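Long-range contacts in EvdO2 (Micromonospora carbonacea, PDB 4XAC), which probably acts as a non-haem, 2-oxoglutarate-dependent oxygenase of the phytanoyl-CoA dioxygenase family, binding a metal ion and 2-oxoglutarate at one site: residues L72-K77 / Y112-L117; R138-G143 / D210-H215; L144-T149 / L231-A236. All blocks are in the same frame, centred on the assembly; numbering follows the deposited sequence.

Interaction 1 of 3, residues L72-K77 / Y112-L117. With AKG (2-oxoglutaric acid), chain D.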
loop_
_atom_site.group_PDB
_atom_site.type_symbol
_atom_site.label_atom_id
_atom_site.label_comp_id
_atom_site.label_asym_id
_atom_site.label_seq_id
_atom_site.Cartn_x
_atom_site.Cartn_y
_atom_site.Cartn_z
ATOM N N LEU A 72 -4.351 -11.342 -5.101
ATOM C CA LEU A 72 -3.503 -10.277 -5.603
ATOM C C LEU A 72 -2.038 -10.676 -5.423
ATOM O O LEU A 72 -1.623 -10.972 -4.304
ATOM C CB LEU A 72 -3.811 -8.977 -4.855
ATOM C CG LEU A 72 -3.084 -7.701 -5.265
ATOM C CD1 LEU A 72 -3.396 -7.375 -6.704
ATOM C CD2 LEU A 72 -3.501 -6.558 -4.351
ATOM N N PRO A 73 -1.256 -10.701 -6.516
ATOM C CA PRO A 73 0.157 -11.056 -6.371
ATOM C C PRO A 73 0.873 -10.086 -5.435
ATOM O O PRO A 73 0.961 -8.889 -5.718
ATOM C CB PRO A 73 0.696 -10.958 -7.798
ATOM C CG PRO A 73 -0.497 -11.177 -8.657
ATOM C CD PRO A 73 -1.650 -10.573 -7.930
ATOM N N GLN A 74 1.350 -10.587 -4.306
ATOM C CA GLN A 74 2.070 -9.714 -3.390
ATOM C C GLN A 74 3.179 -10.419 -2.651
ATOM O O GLN A 74 3.136 -11.629 -2.441
ATOM C CB GLN A 74 1.116 -9.070 -2.387
ATOM C CG GLN A 74 0.109 -9.970 -1.754
ATOM C CD GLN A 74 -1.090 -9.187 -1.262
ATOM O OE1 GLN A 74 -2.218 -9.436 -1.681
ATOM N NE2 GLN A 74 -0.852 -8.224 -0.377
ATOM N N ILE A 75 4.183 -9.639 -2.271
ATOM C CA ILE A 75 5.304 -10.149 -1.502
ATOM C C ILE A 75 5.480 -9.327 -0.236
ATOM O O ILE A 75 5.766 -8.137 -0.308
ATOM C CB ILE A 75 6.609 -10.108 -2.319
ATOM C CG1 ILE A 75 6.494 -11.011 -3.547
ATOM C CG2 ILE A 75 7.792 -10.514 -1.443
ATOM C CD1 ILE A 75 7.562 -10.773 -4.576
ATOM N N ILE A 76 5.305 -9.946 0.925
ATOM C CA ILE A 76 5.565 -9.226 2.163
ATOM C C ILE A 76 7.068 -9.223 2.417
ATOM O O ILE A 76 7.721 -10.258 2.307
ATOM C CB ILE A 76 4.825 -9.833 3.364
ATOM C CG1 ILE A 76 3.313 -9.748 3.149
ATOM C CG2 ILE A 76 5.204 -9.114 4.655
ATOM C CD1 ILE A 76 2.665 -11.093 2.829
ATOM N N LYS A 77 7.604 -8.046 2.730
ATOM C CA LYS A 77 9.029 -7.860 3.004
ATOM C C LYS A 77 9.933 -8.307 1.854
ATOM O O LYS A 77 10.785 -9.171 2.034
ATOM C CB LYS A 77 9.428 -8.590 4.291
ATOM C CG LYS A 77 8.839 -7.982 5.558
ATOM C CD LYS A 77 9.561 -8.538 6.786
ATOM C CE LYS A 77 8.961 -8.033 8.090
ATOM N NZ LYS A 77 7.596 -8.570 8.345
ATOM N N TYR A 112 8.777 -1.692 7.279
ATOM C CA TYR A 112 8.943 -2.861 6.438
ATOM C C TYR A 112 8.374 -2.535 5.064
ATOM O O TYR A 112 7.645 -1.541 4.888
ATOM C CB TYR A 112 8.265 -4.100 7.040
ATOM C CG TYR A 112 6.771 -3.981 7.207
ATOM C CD1 TYR A 112 6.225 -3.428 8.361
ATOM C CD2 TYR A 112 5.906 -4.427 6.215
ATOM C CE1 TYR A 112 4.871 -3.313 8.518
ATOM C CE2 TYR A 112 4.547 -4.318 6.364
ATOM C CZ TYR A 112 4.033 -3.766 7.517
ATOM O OH TYR A 112 2.676 -3.659 7.665
ATOM N N GLY A 113 8.729 -3.363 4.093
ATOM C CA GLY A 113 8.289 -3.160 2.728
ATOM C C GLY A 113 7.217 -4.159 2.363
ATOM O O GLY A 113 7.009 -5.152 3.056
ATOM N N HIS A 114 6.535 -3.883 1.259
ATOM C CA HIS A 114 5.475 -4.747 0.767
ATOM C C HIS A 114 5.351 -4.487 -0.732
ATOM O O HIS A 114 5.244 -3.341 -1.158
ATOM C CB HIS A 114 4.167 -4.460 1.510
ATOM C CG HIS A 114 3.021 -5.313 1.078
ATOM N ND1 HIS A 114 1.719 -4.862 1.075
ATOM C CD2 HIS A 114 2.978 -6.594 0.638
ATOM C CE1 HIS A 114 0.922 -5.827 0.648
ATOM N NE2 HIS A 114 1.662 -6.888 0.377
ATOM N N ALA A 115 5.404 -5.539 -1.540
ATOM C CA ALA A 115 5.344 -5.350 -2.980
ATOM C C ALA A 115 4.046 -5.900 -3.504
ATOM O O ALA A 115 3.564 -6.949 -3.042
ATOM C CB ALA A 115 6.519 -6.011 -3.666
ATOM N N ILE A 116 3.487 -5.177 -4.469
ATOM C CA ILE A 116 2.241 -5.564 -5.098
ATOM C C ILE A 116 2.382 -5.458 -6.609
ATOM O O ILE A 116 3.041 -4.546 -7.134
ATOM C CB ILE A 116 1.064 -4.691 -4.627
ATOM C CG1 ILE A 116 1.003 -4.640 -3.104
ATOM C CG2 ILE A 116 -0.245 -5.227 -5.174
ATOM C CD1 ILE A 116 0.005 -3.646 -2.577
ATOM N N LEU A 117 1.778 -6.414 -7.303
ATOM C CA LEU A 117 1.682 -6.380 -8.744
ATOM C C LEU A 117 0.242 -6.704 -9.113
ATOM O O LEU A 117 -0.257 -7.768 -8.766
ATOM C CB LEU A 117 2.658 -7.372 -9.391
ATOM C CG LEU A 117 2.801 -7.374 -10.917
ATOM C CD1 LEU A 117 4.214 -7.761 -11.322
ATOM C CD2 LEU A 117 1.811 -8.326 -11.565
HETATM C C1 AKG D . -2.121 -0.415 0.984
HETATM O O1 AKG D . -1.023 -0.000 0.516
HETATM O O2 AKG D . -2.394 -0.322 2.206
HETATM C C2 AKG D . -3.110 -1.065 0.079
HETATM O O5 AKG D . -4.133 -1.561 0.546
HETATM C C3 AKG D . -2.826 -1.136 -1.383
HETATM C C4 AKG D . -3.839 -1.789 -2.267
HETATM C C5 AKG D . -3.468 -2.011 -3.700
HETATM O O3 AKG D . -2.337 -1.654 -4.121
HETATM O O4 AKG D . -4.283 -2.553 -4.496
#
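Ile75 and Ala115 face each other as a hydrogen-bonded antiparallel pair: Ile75 N gives to Ala115 O at 2.9 Å, and Ala115 N returns a nearly straight bond (174°) to Ile75 O. Further along, Leu117 N is satisfied by Pro73 O at 3.1 Å. At the other end, beyond Ile76, Lys77 N closes the pairing on Gly113 O at 3.0 Å, with a more bent N-H...O angle of 142°. Ile75 O, already taken by Ala115 N, also has His114 CD2 beside it at 3.3 Å, near the ring plane. His114 shares its face of the sheet with Ile76 and Ile116; a chi1 of -179°, with CG opposite the backbone N, brings the ring edge across to Ile75 O, and CG1 of Ile116 lies over one ring face, toward the rim. With a glycine in place of His114, Ile75 O would probably lose the ring edge beside it, and Ile76 CG1 and Ile116 CG1 the imidazole they pack on. Ile116 itself splits its branches between two tasks. CG2 meets Leu72 CD2 at 3.6 Å, whereas CD1 points at the 2-oxoglutarate, 3.4 Å from its O3. On the opposite face Ile75 and Ala115 pack against helix 32-45, through Leu45 and Tyr42. Strand 110-118 is bonded along both edges: Tyr112, His114 and Ile116 pair with Val232, Val230 and Ala228, while Gly113 N is taken by Glu79 OE2, so the short strand 74-76 flanks it on one side and strand 226-234 on the other.

Interaction 2 of 3, residues R138-G143 / D210-H215. With NI (nickel (II) ion), chain B; AKG (2-oxoglutaric acid), chain D.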
loop_
_atom_site.group_PDB
_atom_site.type_symbol
_atom_site.label_atom_id
_atom_site.label_comp_id
_atom_site.label_asym_id
_atom_site.label_seq_id
_atom_site.Cartn_x
_atom_site.Cartn_y
_atom_site.Cartn_z
ATOM N N ARG A 138 -5.168 -4.571 20.815
ATOM C CA ARG A 138 -4.608 -4.454 22.159
ATOM C C ARG A 138 -3.403 -3.510 22.204
ATOM O O ARG A 138 -2.957 -3.093 23.283
ATOM C CB ARG A 138 -4.208 -5.836 22.673
ATOM C CG ARG A 138 -5.380 -6.733 22.971
ATOM C CD ARG A 138 -4.875 -8.106 23.383
ATOM N NE ARG A 138 -4.176 -8.775 22.276
ATOM C CZ ARG A 138 -3.677 -10.008 22.360
ATOM N NH1 ARG A 138 -3.803 -10.700 23.493
ATOM N NH2 ARG A 138 -3.066 -10.554 21.311
ATOM N N TRP A 139 -2.884 -3.191 21.024
ATOM C CA TRP A 139 -1.659 -2.404 20.883
ATOM C C TRP A 139 -1.798 -1.384 19.765
ATOM O O TRP A 139 -1.956 -1.732 18.595
ATOM C CB TRP A 139 -0.466 -3.326 20.622
ATOM C CG TRP A 139 -0.315 -4.299 21.728
ATOM C CD1 TRP A 139 -0.796 -5.585 21.774
ATOM C CD2 TRP A 139 0.307 -4.054 22.992
ATOM N NE1 TRP A 139 -0.490 -6.155 22.983
ATOM C CE2 TRP A 139 0.184 -5.237 23.751
ATOM C CE3 TRP A 139 0.972 -2.952 23.551
ATOM C CZ2 TRP A 139 0.700 -5.351 25.044
ATOM C CZ3 TRP A 139 1.477 -3.061 24.839
ATOM C CH2 TRP A 139 1.342 -4.257 25.572
ATOM N N ARG A 140 -1.738 -0.114 20.130
ATOM C CA ARG A 140 -1.950 0.936 19.164
ATOM C C ARG A 140 -0.616 1.477 18.682
ATOM O O ARG A 140 0.270 1.766 19.473
ATOM C CB ARG A 140 -2.801 2.059 19.763
ATOM C CG ARG A 140 -3.233 3.115 18.736
ATOM C CD ARG A 140 -4.016 4.258 19.384
ATOM N NE ARG A 140 -3.253 4.911 20.446
ATOM C CZ ARG A 140 -3.536 4.818 21.745
ATOM N NH1 ARG A 140 -4.580 4.103 22.155
ATOM N NH2 ARG A 140 -2.776 5.445 22.640
ATOM N N ARG A 141 -0.475 1.594 17.370
ATOM C CA ARG A 141 0.688 2.261 16.786
ATOM C C ARG A 141 0.226 3.407 15.922
ATOM O O ARG A 141 -0.805 3.293 15.264
ATOM C CB ARG A 141 1.511 1.319 15.913
ATOM C CG ARG A 141 2.087 0.093 16.598
ATOM C CD ARG A 141 2.626 -0.824 15.510
ATOM N NE ARG A 141 3.130 -2.076 16.049
ATOM C CZ ARG A 141 4.409 -2.306 16.306
ATOM N NH1 ARG A 141 5.309 -1.359 16.080
ATOM N NH2 ARG A 141 4.784 -3.482 16.792
ATOM N N ARG A 142 0.991 4.496 15.921
ATOM C CA ARG A 142 0.842 5.538 14.906
ATOM C C ARG A 142 1.656 5.143 13.700
ATOM O O ARG A 142 2.789 4.682 13.840
ATOM C CB ARG A 142 1.328 6.890 15.415
ATOM C CG ARG A 142 0.513 7.471 16.545
ATOM C CD ARG A 142 1.054 8.836 16.907
ATOM N NE ARG A 142 1.076 9.733 15.752
ATOM C CZ ARG A 142 2.085 10.546 15.450
ATOM N NH1 ARG A 142 3.170 10.577 16.217
ATOM N NH2 ARG A 142 2.009 11.329 14.383
ATOM N N GLY A 143 1.114 5.333 12.508
ATOM C CA GLY A 143 1.865 4.928 11.342
ATOM C C GLY A 143 1.213 5.304 10.046
ATOM O O GLY A 143 0.080 5.798 10.007
ATOM N N ASP A 210 -2.498 7.353 6.268
ATOM C CA ASP A 210 -2.558 6.941 7.663
ATOM C C ASP A 210 -3.098 5.518 7.806
ATOM O O ASP A 210 -3.873 5.061 6.972
ATOM C CB ASP A 210 -3.435 7.918 8.446
ATOM C CG ASP A 210 -3.421 7.649 9.950
ATOM O OD1 ASP A 210 -4.312 6.934 10.445
ATOM O OD2 ASP A 210 -2.503 8.143 10.627
ATOM N N PHE A 211 -2.686 4.826 8.868
ATOM C CA PHE A 211 -3.191 3.488 9.174
ATOM C C PHE A 211 -4.716 3.431 9.243
ATOM O O PHE A 211 -5.288 2.366 9.086
ATOM C CB PHE A 211 -2.643 2.993 10.519
ATOM C CG PHE A 211 -1.258 2.426 10.461
ATOM C CD1 PHE A 211 -0.589 2.280 9.266
ATOM C CD2 PHE A 211 -0.621 2.046 11.636
ATOM C CE1 PHE A 211 0.692 1.746 9.236
ATOM C CE2 PHE A 211 0.654 1.505 11.615
ATOM C CZ PHE A 211 1.311 1.355 10.412
ATOM N N ARG A 212 -5.378 4.556 9.515
ATOM C CA ARG A 212 -6.833 4.521 9.690
ATOM C C ARG A 212 -7.639 5.099 8.515
ATOM O O ARG A 212 -8.863 5.082 8.547
ATOM C CB ARG A 212 -7.224 5.251 10.990
ATOM C CG ARG A 212 -8.244 4.493 11.841
ATOM C CD ARG A 212 -8.437 5.107 13.231
ATOM N NE ARG A 212 -7.694 4.403 14.279
ATOM C CZ ARG A 212 -7.705 4.747 15.564
ATOM N NH1 ARG A 212 -8.412 5.799 15.969
ATOM N NH2 ARG A 212 -7.000 4.046 16.449
ATOM N N THR A 213 -6.971 5.600 7.484
ATOM C CA THR A 213 -7.675 6.128 6.302
ATOM C C THR A 213 -8.255 5.018 5.413
ATOM O O THR A 213 -7.499 4.171 4.913
ATOM C CB THR A 213 -6.724 6.985 5.455
ATOM O OG1 THR A 213 -6.103 7.963 6.302
ATOM C CG2 THR A 213 -7.473 7.677 4.315
ATOM N N PRO A 214 -9.590 4.994 5.223
ATOM C CA PRO A 214 -10.126 3.942 4.348
ATOM C C PRO A 214 -9.644 4.125 2.916
ATOM O O PRO A 214 -9.548 5.258 2.426
ATOM C CB PRO A 214 -11.657 4.112 4.446
ATOM C CG PRO A 214 -11.882 4.862 5.728
ATOM C CD PRO A 214 -10.655 5.770 5.885
ATOM N N HIS A 215 -9.300 3.016 2.276
ATOM C CA HIS A 215 -8.904 3.057 0.876
ATOM C C HIS A 215 -9.312 1.804 0.109
ATOM O O HIS A 215 -9.622 0.749 0.688
ATOM C CB HIS A 215 -7.387 3.302 0.741
ATOM C CG HIS A 215 -6.538 2.339 1.514
ATOM N ND1 HIS A 215 -6.366 2.425 2.880
ATOM C CD2 HIS A 215 -5.788 1.290 1.106
ATOM C CE1 HIS A 215 -5.558 1.457 3.279
ATOM N NE2 HIS A 215 -5.192 0.755 2.223
HETATM NI NI NI B . -4.273 -1.087 2.559
HETATM C C1 AKG D . -2.121 -0.415 0.984
HETATM O O1 AKG D . -1.023 -0.000 0.516
HETATM O O2 AKG D . -2.394 -0.322 2.206
HETATM C C2 AKG D . -3.110 -1.065 0.079
HETATM O O5 AKG D . -4.133 -1.561 0.546
HETATM C C3 AKG D . -2.826 -1.136 -1.383
HETATM C C4 AKG D . -3.839 -1.789 -2.267
HETATM C C5 AKG D . -3.468 -2.011 -3.700
HETATM O O3 AKG D . -2.337 -1.654 -4.121
HETATM O O4 AKG D . -4.283 -2.553 -4.496
HETATM O O HOH W 1 -0.250 8.921 10.241
#
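Gly143 lies flat on the Phe211 ring, and this is where the contact is tight. Its CA sits 3.7 Å from the ring centroid, only 12° off the ring normal, in a CH-pi contact, while Gly143 C is above the ring centre. A glycine suits this spot, since a CB would come within 2.4 Å of Phe211 CZ. The same residue accepts a backbone bond, Phe211 N to Gly143 O at 3.1 Å. Phe211 keeps its ring under Gly143 with CG beside the backbone N (chi1 -81°), and Val232 and Met234 also touch it. Toward solvent the contact thins out. Arg140 merely brings CD to 4.2 Å from Arg212 NH2, the two guanidinium planes standing almost perpendicular, and the polar end of Arg212 is committed elsewhere, in a salt bridge with Glu132. Within 210-215, Asp210 OD1 takes Arg212 N at 2.8 Å, an Asx turn that overlaps a type I turn from Asp210 to Thr213. The chain then leads to His215, whose ND1 donates in the ring plane to Thr213 O at 2.9 Å, fixing the rotation of the imidazole and presenting NE2 to the nickel ion at 2.1 Å. With His129 and Asp131, His215 forms the two-histidine, one-carboxylate facial triad of non-haem iron oxygenases, in which nickel probably replaces iron here, and O2 and O5 of 2-oxoglutarate chelate the metal.

Interaction 3 of 3, residues L144-T149 / L231-A236. With AKG (2-oxoglutaric acid), chain D.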
loop_
_atom_site.group_PDB
_atom_site.type_symbol
_atom_site.label_atom_id
_atom_site.label_comp_id
_atom_site.label_asym_id
_atom_site.label_seq_id
_atom_site.Cartn_x
_atom_site.Cartn_y
_atom_site.Cartn_z
ATOM N N LEU A 144 1.949 5.058 8.973
ATOM C CA LEU A 144 1.455 5.350 7.651
ATOM C C LEU A 144 2.101 4.419 6.641
ATOM O O LEU A 144 3.053 3.689 6.951
ATOM C CB LEU A 144 1.718 6.837 7.307
ATOM C CG LEU A 144 3.141 7.406 7.414
ATOM C CD1 LEU A 144 4.050 6.866 6.303
ATOM C CD2 LEU A 144 3.124 8.931 7.356
ATOM N N SER A 145 1.570 4.444 5.427
ATOM C CA SER A 145 2.111 3.673 4.323
ATOM C C SER A 145 2.458 4.613 3.184
ATOM O O SER A 145 1.692 5.517 2.904
ATOM C CB SER A 145 1.103 2.625 3.851
ATOM O OG SER A 145 0.851 1.702 4.899
ATOM N N ILE A 146 3.604 4.398 2.538
ATOM C CA ILE A 146 3.974 5.159 1.332
ATOM C C ILE A 146 3.974 4.223 0.129
ATOM O O ILE A 146 4.832 3.349 -0.006
ATOM C CB ILE A 146 5.356 5.853 1.466
ATOM C CG1 ILE A 146 5.314 6.869 2.603
ATOM C CG2 ILE A 146 5.718 6.592 0.159
ATOM C CD1 ILE A 146 6.716 7.384 3.077
ATOM N N TRP A 147 2.968 4.411 -0.717
ATOM C CA TRP A 147 2.689 3.550 -1.859
ATOM C C TRP A 147 3.317 4.176 -3.096
ATOM O O TRP A 147 2.757 5.107 -3.655
ATOM C CB TRP A 147 1.159 3.415 -1.995
ATOM C CG TRP A 147 0.515 2.407 -2.939
ATOM C CD1 TRP A 147 0.038 1.148 -2.611
ATOM C CD2 TRP A 147 0.123 2.633 -4.306
ATOM N NE1 TRP A 147 -0.560 0.569 -3.715
ATOM C CE2 TRP A 147 -0.528 1.455 -4.758
ATOM C CE3 TRP A 147 0.278 3.701 -5.199
ATOM C CZ2 TRP A 147 -1.018 1.325 -6.062
ATOM C CZ3 TRP A 147 -0.217 3.560 -6.504
ATOM C CH2 TRP A 147 -0.847 2.385 -6.915
ATOM N N THR A 148 4.479 3.668 -3.518
ATOM C CA THR A 148 5.177 4.212 -4.689
ATOM C C THR A 148 4.844 3.372 -5.912
ATOM O O THR A 148 4.994 2.154 -5.882
ATOM C CB THR A 148 6.716 4.228 -4.502
ATOM O OG1 THR A 148 7.056 5.042 -3.377
ATOM C CG2 THR A 148 7.410 4.788 -5.742
ATOM N N THR A 149 4.381 4.004 -6.978
ATOM C CA THR A 149 4.070 3.226 -8.188
ATOM C C THR A 149 5.259 3.230 -9.149
ATOM O O THR A 149 5.959 4.235 -9.275
ATOM C CB THR A 149 2.795 3.759 -8.883
ATOM O OG1 THR A 149 2.430 2.886 -9.964
ATOM C CG2 THR A 149 2.987 5.209 -9.407
ATOM N N LEU A 231 6.127 1.158 1.428
ATOM C CA LEU A 231 6.931 1.222 2.631
ATOM C C LEU A 231 6.049 1.647 3.787
ATOM O O LEU A 231 5.381 2.687 3.723
ATOM C CB LEU A 231 8.090 2.205 2.467
ATOM C CG LEU A 231 9.240 1.745 1.586
ATOM C CD1 LEU A 231 10.203 2.934 1.358
ATOM C CD2 LEU A 231 9.966 0.565 2.240
ATOM N N VAL A 232 6.051 0.838 4.833
ATOM C CA VAL A 232 5.259 1.096 6.028
ATOM C C VAL A 232 6.149 1.592 7.148
ATOM O O VAL A 232 7.150 0.962 7.434
ATOM C CB VAL A 232 4.542 -0.172 6.485
ATOM C CG1 VAL A 232 3.752 0.088 7.767
ATOM C CG2 VAL A 232 3.647 -0.681 5.362
ATOM N N PHE A 233 5.776 2.714 7.762
ATOM C CA PHE A 233 6.508 3.300 8.885
ATOM C C PHE A 233 5.582 3.463 10.082
ATOM O O PHE A 233 4.460 3.973 9.949
ATOM C CB PHE A 233 7.109 4.668 8.496
ATOM C CG PHE A 233 8.156 4.586 7.416
ATOM C CD1 PHE A 233 7.811 4.777 6.083
ATOM C CD2 PHE A 233 9.478 4.298 7.731
ATOM C CE1 PHE A 233 8.767 4.686 5.083
ATOM C CE2 PHE A 233 10.441 4.203 6.730
ATOM C CZ PHE A 233 10.081 4.404 5.407
ATOM N N MET A 234 6.052 3.062 11.261
ATOM C CA MET A 234 5.179 3.059 12.422
ATOM C C MET A 234 5.936 3.239 13.714
ATOM O O MET A 234 7.111 2.879 13.825
ATOM C CB MET A 234 4.390 1.748 12.480
ATOM C CG MET A 234 5.266 0.544 12.675
ATOM S SD MET A 234 4.386 -0.967 12.243
ATOM C CE MET A 234 5.622 -2.197 12.660
ATOM N N SER A 235 5.237 3.780 14.700
ATOM C CA SER A 235 5.756 3.865 16.064
ATOM C C SER A 235 5.779 2.519 16.758
ATOM O O SER A 235 5.122 1.564 16.330
ATOM C CB SER A 235 4.897 4.807 16.888
ATOM O OG SER A 235 3.657 4.177 17.164
ATOM N N ALA A 236 6.521 2.456 17.856
ATOM C CA ALA A 236 6.413 1.350 18.792
ATOM C C ALA A 236 4.967 1.247 19.294
ATOM O O ALA A 236 4.231 2.234 19.289
ATOM C CB ALA A 236 7.378 1.546 19.951
HETATM C C1 AKG D . -2.121 -0.415 0.984
HETATM O O1 AKG D . -1.023 -0.000 0.516
HETATM O O2 AKG D . -2.394 -0.322 2.206
HETATM C C2 AKG D . -3.110 -1.065 0.079
HETATM O O5 AKG D . -4.133 -1.561 0.546
HETATM C C3 AKG D . -2.826 -1.136 -1.383
HETATM C C4 AKG D . -3.839 -1.789 -2.267
HETATM C C5 AKG D . -3.468 -2.011 -3.700
HETATM O O3 AKG D . -2.337 -1.654 -4.121
HETATM O O4 AKG D . -4.283 -2.553 -4.496
#
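Ile146 and Leu231 form one rung, and Leu144 and Phe233 another, of an antiparallel pair in the double-stranded beta-helix of the cupin clan. The rungs are closed by reciprocal backbone bonds, the shortest from Ile146 N to Leu231 O at 2.7 Å; Leu144 N reaches Phe233 O at 2.9 Å. Between them Ser145 and Val232 make a non-hydrogen-bonded pair on the other face. The side chain of Ile146 can be followed outward. CB stands 3.9 Å from Leu231 O, close to the backbone of its partner. From CG1, beside the backbone N, an extended chi2 of 166° carries CD1 on to the Phe233 ring, 3.9 Å from CE1. Leu144 CD1 comes to the edge of that ring near its plane, while Ile146 CD1 approaches it obliquely. Helix 89-102 packs on this hydrophobic face: Phe101 touches Leu144, Cys94 touches Leu231, and Arg95 and Ala98 touch Phe233. On the opposite face Val232 divides its methyls, CG2 meeting Ser145 OG at 3.7 Å and CG1 lying near Leu144 O. That face looks into the barrel, where the next inward-facing residue, Trp147, swings its indole beside its own carbonyl carbon (chi1 -170°) and meets the cosubstrate edge-on, NE1 donating to O3 of 2-oxoglutarate at 2.9 Å with an N-H...O angle of 155°.

All three contacts reach one curled antiparallel sheet, interaction 2 through strand 139-149 and the loop that follows strand 206-210. Strand 74-76 pairs with 110-118, 110-118 with 226-234, and 226-234 in turn with 139-149, so interaction 3 lies between the other two: its centre is about 12 Å from that of interaction 1 and 11 Å from that of interaction 2, while the centres of interactions 1 and 2 are about 19 Å apart. Interaction 1 closes before the others open, whereas interactions 2 and 3 cross along the chain. Tyr112 O to Val232 N and Arg142 O to Ser235 N, both probable hydrogen bonds, join interaction 3 to its neighbours. All three touch the same 2-oxoglutarate, so residues distant in sequence converge on one cosubstrate site.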